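Local coordinates for protein Rio2 kinase (Chaetomium thermophilum, PDB 4GYI) that probably acts as an ATP-dependent serine/threonine kinase and ATPase of the RIO family in the maturation of the pre-40S ribosomal subunit, at residues Val19-Ala22 against Val23-Ser27; Trp152-Leu155 against Ser156-Ala160; Ile161-Phe164 against Ala165-Ala169. All blocks are in the same frame, centred on the assembly; numbering follows the deposited sequence.

Contact 1: Val19-Ala22 against Val23-Ser27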
loop_
_atom_site.group_PDB
_atom_site.type_symbol
_atom_site.label_atom_id
_atom_site.label_comp_id
_atom_site.label_asym_id
_atom_site.label_seq_id
_atom_site.Cartn_x
_atom_site.Cartn_y
_atom_site.Cartn_z
ATOM N N VAL A 19 -25.171 -8.927 1.800
ATOM C CA VAL A 19 -25.664 -7.638 2.273
ATOM C C VAL A 19 -24.512 -6.640 2.467
ATOM O O VAL A 19 -24.617 -5.473 2.074
ATOM C CB VAL A 19 -26.476 -7.805 3.580
ATOM C CG1 VAL A 19 -26.854 -6.458 4.168
ATOM C CG2 VAL A 19 -27.726 -8.616 3.310
ATOM N N LEU A 20 -23.415 -7.103 3.066
ATOM C CA LEU A 20 -22.218 -6.290 3.179
ATOM C C LEU A 20 -21.782 -5.816 1.793
ATOM O O LEU A 20 -21.522 -4.632 1.586
ATOM C CB LEU A 20 -21.085 -7.062 3.872
ATOM C CG LEU A 20 -19.873 -6.216 4.263
ATOM C CD1 LEU A 20 -20.329 -5.052 5.142
ATOM C CD2 LEU A 20 -18.761 -7.057 4.976
ATOM N N THR A 21 -21.720 -6.739 0.841
ATOM C CA THR A 21 -21.336 -6.403 -0.528
ATOM C C THR A 21 -22.314 -5.413 -1.162
ATOM O O THR A 21 -21.915 -4.506 -1.896
ATOM C CB THR A 21 -21.276 -7.668 -1.401
ATOM O OG1 THR A 21 -20.320 -8.587 -0.849
ATOM C CG2 THR A 21 -20.886 -7.322 -2.836
ATOM N N ALA A 22 -23.595 -5.591 -0.855
ATOM C CA ALA A 22 -24.645 -4.703 -1.346
ATOM C C ALA A 22 -24.494 -3.280 -0.824
ATOM O O ALA A 22 -24.792 -2.318 -1.531
ATOM C CB ALA A 22 -26.036 -5.257 -0.983
ATOM N N VAL A 23 -24.059 -3.141 0.422
ATOM C CA VAL A 23 -23.822 -1.807 0.970
ATOM C C VAL A 23 -22.639 -1.170 0.242
ATOM O O VAL A 23 -22.661 0.015 -0.109
ATOM C CB VAL A 23 -23.547 -1.851 2.477
ATOM C CG1 VAL A 23 -23.130 -0.477 2.974
ATOM C CG2 VAL A 23 -24.779 -2.354 3.218
ATOM N N GLU A 24 -21.618 -1.979 -0.015
ATOM C CA GLU A 24 -20.483 -1.496 -0.772
ATOM C C GLU A 24 -20.912 -0.981 -2.152
ATOM O O GLU A 24 -20.525 0.109 -2.554
ATOM C CB GLU A 24 -19.412 -2.579 -0.919
ATOM C CG GLU A 24 -18.182 -2.073 -1.668
ATOM C CD GLU A 24 -17.226 -3.179 -2.062
ATOM O OE1 GLU A 24 -17.680 -4.322 -2.267
ATOM O OE2 GLU A 24 -16.018 -2.901 -2.168
ATOM N N MET A 25 -21.705 -1.762 -2.874
ATOM C CA MET A 25 -22.080 -1.379 -4.236
ATOM C C MET A 25 -22.969 -0.153 -4.264
ATOM O O MET A 25 -22.854 0.679 -5.154
ATOM C CB MET A 25 -22.774 -2.522 -4.954
ATOM C CG MET A 25 -21.835 -3.567 -5.492
ATOM S SD MET A 25 -22.750 -5.065 -5.898
ATOM C CE MET A 25 -21.430 -6.105 -6.524
ATOM N N GLY A 26 -23.856 -0.053 -3.283
ATOM C CA GLY A 26 -24.776 1.063 -3.187
ATOM C C GLY A 26 -24.134 2.355 -2.727
ATOM O O GLY A 26 -24.723 3.422 -2.864
ATOM N N SER A 27 -22.930 2.271 -2.172
ATOM C CA SER A 27 -22.237 3.476 -1.733
ATOM C C SER A 27 -21.342 4.016 -2.835
ATOM O O SER A 27 -20.591 4.956 -2.619
ATOM C CB SER A 27 -21.443 3.246 -0.443
ATOM O OG SER A 27 -20.577 2.142 -0.561
#

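Contact 2: Trp152-Leu155 against Ser156-Ala160. With EDO (1,2-ethanediol), chain D; EDO (1,2-ethanediol), chain E.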
loop_
_atom_site.group_PDB
_atom_site.type_symbol
_atom_site.label_atom_id
_atom_site.label_comp_id
_atom_site.label_asym_id
_atom_site.label_seq_id
_atom_site.Cartn_x
_atom_site.Cartn_y
_atom_site.Cartn_z
ATOM N N TRP A 152 -11.849 8.741 1.919
ATOM C CA TRP A 152 -10.612 8.074 2.365
ATOM C C TRP A 152 -10.485 6.655 1.821
ATOM O O TRP A 152 -9.406 6.229 1.435
ATOM C CB TRP A 152 -10.482 8.059 3.889
ATOM C CG TRP A 152 -10.193 9.412 4.480
ATOM C CD1 TRP A 152 -10.953 10.078 5.389
ATOM C CD2 TRP A 152 -9.075 10.262 4.188
ATOM N NE1 TRP A 152 -10.372 11.284 5.693
ATOM C CE2 TRP A 152 -9.213 11.419 4.975
ATOM C CE3 TRP A 152 -7.969 10.156 3.341
ATOM C CZ2 TRP A 152 -8.291 12.481 4.933
ATOM C CZ3 TRP A 152 -7.045 11.212 3.306
ATOM C CH2 TRP A 152 -7.221 12.358 4.090
ATOM N N MET A 153 -11.607 5.945 1.786
ATOM C CA MET A 153 -11.665 4.592 1.249
ATOM C C MET A 153 -11.308 4.610 -0.214
ATOM O O MET A 153 -10.519 3.794 -0.661
ATOM C CB MET A 153 -13.067 3.997 1.409
ATOM C CG MET A 153 -13.374 3.543 2.820
ATOM S SD MET A 153 -15.085 2.949 2.900
ATOM C CE MET A 153 -15.184 2.532 4.614
ATOM N N TYR A 154 -11.883 5.558 -0.955
ATOM C CA TYR A 154 -11.587 5.710 -2.377
ATOM C C TYR A 154 -10.108 5.975 -2.613
ATOM O O TYR A 154 -9.515 5.407 -3.523
ATOM C CB TYR A 154 -12.442 6.839 -2.952
ATOM C CG TYR A 154 -11.924 7.568 -4.183
ATOM C CD1 TYR A 154 -12.115 7.054 -5.460
ATOM C CD2 TYR A 154 -11.320 8.816 -4.066
ATOM C CE1 TYR A 154 -11.685 7.754 -6.599
ATOM C CE2 TYR A 154 -10.885 9.524 -5.185
ATOM C CZ TYR A 154 -11.070 8.987 -6.450
ATOM O OH TYR A 154 -10.631 9.687 -7.555
ATOM N N LEU A 155 -9.517 6.836 -1.784
ATOM C CA LEU A 155 -8.112 7.201 -1.933
ATOM C C LEU A 155 -7.185 6.026 -1.620
ATOM O O LEU A 155 -6.138 5.864 -2.250
ATOM C CB LEU A 155 -7.790 8.370 -1.015
ATOM C CG LEU A 155 -8.426 9.687 -1.483
ATOM C CD1 LEU A 155 -8.433 10.725 -0.362
ATOM C CD2 LEU A 155 -7.706 10.238 -2.752
ATOM N N SER A 156 -7.563 5.213 -0.636
ATOM C CA SER A 156 -6.744 4.068 -0.267
ATOM C C SER A 156 -6.845 2.988 -1.330
ATOM O O SER A 156 -5.888 2.227 -1.528
ATOM C CB SER A 156 -7.121 3.524 1.103
ATOM O OG SER A 156 -6.626 4.365 2.120
ATOM N N ARG A 157 -7.988 2.924 -2.013
ATOM C CA ARG A 157 -8.163 2.027 -3.160
ATOM C C ARG A 157 -7.170 2.415 -4.234
ATOM O O ARG A 157 -6.485 1.570 -4.802
ATOM C CB ARG A 157 -9.570 2.153 -3.766
ATOM C CG ARG A 157 -10.553 1.068 -3.382
ATOM C CD ARG A 157 -11.781 1.102 -4.290
ATOM N NE ARG A 157 -11.512 0.541 -5.614
ATOM C CZ ARG A 157 -11.553 1.230 -6.749
ATOM N NH1 ARG A 157 -11.852 2.522 -6.741
ATOM N NH2 ARG A 157 -11.299 0.623 -7.902
ATOM N N LEU A 158 -7.115 3.717 -4.518
ATOM C CA LEU A 158 -6.223 4.225 -5.559
ATOM C C LEU A 158 -4.776 3.963 -5.197
ATOM O O LEU A 158 -3.952 3.672 -6.070
ATOM C CB LEU A 158 -6.402 5.723 -5.785
ATOM C CG LEU A 158 -7.710 6.201 -6.415
ATOM C CD1 LEU A 158 -7.596 7.688 -6.717
ATOM C CD2 LEU A 158 -8.019 5.433 -7.667
ATOM N N ALA A 159 -4.461 4.110 -3.916
ATOM C CA ALA A 159 -3.103 3.878 -3.451
ATOM C C ALA A 159 -2.699 2.433 -3.721
ATOM O O ALA A 159 -1.614 2.188 -4.221
ATOM C CB ALA A 159 -2.982 4.196 -1.957
ATOM N N ALA A 160 -3.580 1.485 -3.400
ATOM C CA ALA A 160 -3.295 0.053 -3.577
ATOM C C ALA A 160 -3.182 -0.316 -5.055
ATOM O O ALA A 160 -2.292 -1.053 -5.437
ATOM C CB ALA A 160 -4.382 -0.817 -2.894
HETATM C C1 EDO D . -9.179 4.299 4.747
HETATM O O1 EDO D . -7.839 4.670 4.412
HETATM C C2 EDO D . -9.164 2.897 5.332
HETATM O O2 EDO D . -8.422 2.068 4.456
HETATM C C1 EDO E . -11.769 -3.307 -6.026
HETATM O O1 EDO E . -11.757 -1.870 -6.109
HETATM C C2 EDO E . -10.525 -3.889 -6.689
HETATM O O2 EDO E . -9.451 -2.936 -6.660
#

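Contact 3: Ile161-Phe164 against Ala165-Ala169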
loop_
_atom_site.group_PDB
_atom_site.type_symbol
_atom_site.label_atom_id
_atom_site.label_comp_id
_atom_site.label_asym_id
_atom_site.label_seq_id
_atom_site.Cartn_x
_atom_site.Cartn_y
_atom_site.Cartn_z
ATOM N N ILE A 161 -4.088 0.207 -5.876
ATOM C CA ILE A 161 -4.059 -0.041 -7.305
ATOM C C ILE A 161 -2.767 0.466 -7.927
ATOM O O ILE A 161 -2.118 -0.244 -8.710
ATOM C CB ILE A 161 -5.262 0.610 -8.005
ATOM C CG1 ILE A 161 -6.535 -0.164 -7.671
ATOM C CG2 ILE A 161 -5.065 0.629 -9.525
ATOM C CD1 ILE A 161 -7.786 0.485 -8.198
ATOM N N LYS A 162 -2.385 1.688 -7.562
ATOM C CA LYS A 162 -1.144 2.281 -8.042
ATOM C C LYS A 162 0.082 1.468 -7.646
ATOM O O LYS A 162 0.919 1.134 -8.494
ATOM C CB LYS A 162 -0.988 3.720 -7.530
ATOM C CG LYS A 162 0.332 4.370 -7.968
ATOM C CD LYS A 162 0.267 5.905 -7.927
ATOM C CE LYS A 162 1.665 6.518 -7.922
ATOM N NZ LYS A 162 1.667 7.985 -7.676
ATOM N N GLU A 163 0.191 1.163 -6.358
ATOM C CA GLU A 163 1.361 0.441 -5.851
ATOM C C GLU A 163 1.491 -0.930 -6.509
ATOM O O GLU A 163 2.593 -1.391 -6.820
ATOM C CB GLU A 163 1.330 0.325 -4.311
ATOM C CG GLU A 163 2.404 -0.629 -3.715
ATOM C CD GLU A 163 2.574 -0.512 -2.187
ATOM O OE1 GLU A 163 1.562 -0.432 -1.464
ATOM O OE2 GLU A 163 3.727 -0.503 -1.695
ATOM N N PHE A 164 0.355 -1.577 -6.731
ATOM C CA PHE A 164 0.371 -2.909 -7.281
ATOM C C PHE A 164 0.845 -2.851 -8.735
ATOM O O PHE A 164 1.647 -3.678 -9.172
ATOM C CB PHE A 164 -1.014 -3.548 -7.150
ATOM C CG PHE A 164 -1.062 -5.003 -7.554
ATOM C CD1 PHE A 164 -0.667 -5.995 -6.668
ATOM C CD2 PHE A 164 -1.541 -5.380 -8.804
ATOM C CE1 PHE A 164 -0.732 -7.344 -7.027
ATOM C CE2 PHE A 164 -1.604 -6.723 -9.168
ATOM C CZ PHE A 164 -1.190 -7.703 -8.278
ATOM N N ALA A 165 0.379 -1.844 -9.466
ATOM C CA ALA A 165 0.761 -1.687 -10.862
ATOM C C ALA A 165 2.264 -1.432 -10.975
ATOM O O ALA A 165 2.932 -1.954 -11.864
ATOM C CB ALA A 165 -0.018 -0.548 -11.487
ATOM N N PHE A 166 2.796 -0.619 -10.066
ATOM C CA PHE A 166 4.223 -0.343 -10.075
ATOM C C PHE A 166 5.029 -1.531 -9.632
ATOM O O PHE A 166 6.112 -1.764 -10.156
ATOM C CB PHE A 166 4.573 0.885 -9.244
ATOM C CG PHE A 166 4.317 2.166 -9.963
ATOM C CD1 PHE A 166 4.540 2.257 -11.328
ATOM C CD2 PHE A 166 3.850 3.270 -9.294
ATOM C CE1 PHE A 166 4.298 3.434 -12.010
ATOM C CE2 PHE A 166 3.619 4.447 -9.973
ATOM C CZ PHE A 166 3.832 4.524 -11.332
ATOM N N MET A 167 4.505 -2.301 -8.688
ATOM C CA MET A 167 5.243 -3.469 -8.236
ATOM C C MET A 167 5.297 -4.503 -9.355
ATOM O O MET A 167 6.326 -5.133 -9.555
ATOM C CB MET A 167 4.652 -4.029 -6.941
ATOM C CG MET A 167 5.435 -5.180 -6.311
ATOM S SD MET A 167 4.565 -5.808 -4.841
ATOM C CE MET A 167 4.368 -4.271 -3.917
ATOM N N LYS A 168 4.205 -4.660 -10.099
ATOM C CA LYS A 168 4.230 -5.531 -11.270
ATOM C C LYS A 168 5.257 -5.084 -12.309
ATOM O O LYS A 168 6.059 -5.895 -12.793
ATOM C CB LYS A 168 2.859 -5.613 -11.952
ATOM C CG LYS A 168 1.870 -6.564 -11.313
ATOM C CD LYS A 168 0.655 -6.746 -12.206
ATOM C CE LYS A 168 1.054 -7.325 -13.567
ATOM N NZ LYS A 168 -0.011 -7.230 -14.624
ATOM N N ALA A 169 5.217 -3.810 -12.682
ATOM C CA ALA A 169 6.129 -3.310 -13.712
ATOM C C ALA A 169 7.569 -3.518 -13.267
ATOM O O ALA A 169 8.410 -3.964 -14.038
ATOM C CB ALA A 169 5.870 -1.812 -14.012
#

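Contact 1: Val19-Ala22 against Val23-Ser27
The flat carboxylate of Glu24 has Thr21 as its neighbour one helical turn back, with OE1 of Glu24 4.4 Å from CG2 of Thr21, while its other oxygen, OE2, forms a salt bridge with Arg185. Both residues belong to helix 14-26 of the N-terminal domain, a winged helix-turn-helix module, and the contact covers the last turns of that helix. CG2 of Thr21 also meets Met25 one turn on, 3.9 Å from its CE; the two side chains run alongside each other and point the same way. The threonine rotamer explains the division of labour: with chi1 at -59°, OG1 stands beside its own backbone N and bonds back to Trp17 O, leaving CG2 to face Met25. On the inner side, Val23 packs its CG2 3.3 Å from Val19 O, and Val19, Ala22 and Val23 turn toward helix 35-42, whereas Leu20 leans on helix 79-92. The backbone keeps its i to i+4 bonding to the end, Met25 N reaching Thr21 O at 2.9 Å and Gly26 N reaching Ala22 O at 3.0 Å. Ser27 is the first residue to leave the helical conformation, and its OG lies 3.0 Å from Val23 O and 2.8 Å from Glu24 O.

Contact 2: Trp152-Leu155 against Ser156-Ala160
The N-terminal half of the long helix 149-172 sets Tyr154 against Leu158 one turn later, a CH-pi contact on the flank that faces helix 326-341. The methyl CD1 of Leu158 sits 4.2 Å from the centroid of the Tyr154 ring and 29° off its normal, displaced toward the hydroxyl end, so that its nearest ring atom is CZ of Tyr154 at 3.7 Å. The two side chains cross obliquely. With CG anti to its backbone N (chi1 154°), Tyr154 holds its ring out to the side of the helix, and Leu158 lies over one of its faces, CG toward the rim. The OH of Tyr154 is bonded to Asp331 of helix 326-341, and Met328 of the same helix touches both residues. This helix 149-172 is the RIO counterpart of helix alphaC in the N-terminal lobe of protein kinases, and its other sides meet different parts of the protein: Met153 and Trp152 reach Tyr79 at the start of helix 79-92, in the N-terminal winged-helix domain, and the indole NE1 is bonded to Leu144 O. Ser156 faces the loop that follows strand 121-127. Its OG is hydrogen-bonded to Leu129 N and to O1 of an ethanediol, probably from the crystallisation liquor, at 2.6 Å from OG; Ala159 and Ala160 touch His127 at the strand's end. The backbone carries the usual helical bonds, Ser156 N to Trp152 O at 3.0 Å and Ala159 N to Leu155 O at 2.9 Å. Arg157 rests its CB 3.3 Å from Tyr154 O.

Contact 3: Ile161-Phe164 against Ala165-Ala169
Ala165 starts the second half of this contact on helix 149-172, its N bonded to Ile161 O at 3.1 Å and its CB lying 3.5 Å from that same oxygen. Phe166 follows, and the aliphatic chain of Lys162 runs across the edge of its ring, with Lys162 CE 3.5 Å from Phe166 CE2, close to the ring plane; the extended lysine carries NZ onward to Met262 O. Met167 lies alongside Glu163 and points the same way; both have CG anti to the backbone N, and they lie one turn apart. The methionine chain then bends at chi3 (-54°), leaving CE 4.1 Å from Glu163 CG. Beyond it, Lys168 passes obliquely by the Phe164 ring, its CD 3.8 Å from Phe164 CE2, while its N is bonded to Phe164 O at 2.9 Å. Glu163 occupies the place of the helix alphaC glutamate of protein kinases: its OE2 pairs with the ADP-binding Lys125 and also accepts Phe259 N, and Met167 touches Met190 of the nucleotide pocket. The apolar stem of Glu163 lies beside Met167, while the carboxylate, in a salt bridge with Lys125, probably keeps that lysine oriented toward the nucleotide.

In the fold
All three contacts are turns of single helices, but they sit in different surroundings. Contact 1 belongs to the N-terminal winged-helix domain, whereas contacts 2 and 3 are successive lengths of one helix in the RIO kinase domain, with centres about 14 Å apart. Contact 2 is the most buried, enclosed by parts of both domains; contacts 1 and 3 are partly buried, each with an exposed residue. Aromatic packing marks contacts 2 and 3, while contact 1 relies on aliphatic residues and ends the helix with a serine. Charge distinguishes them too: Glu24 pairs across domains with Arg185, while Glu163 pairs inside the nucleotide site.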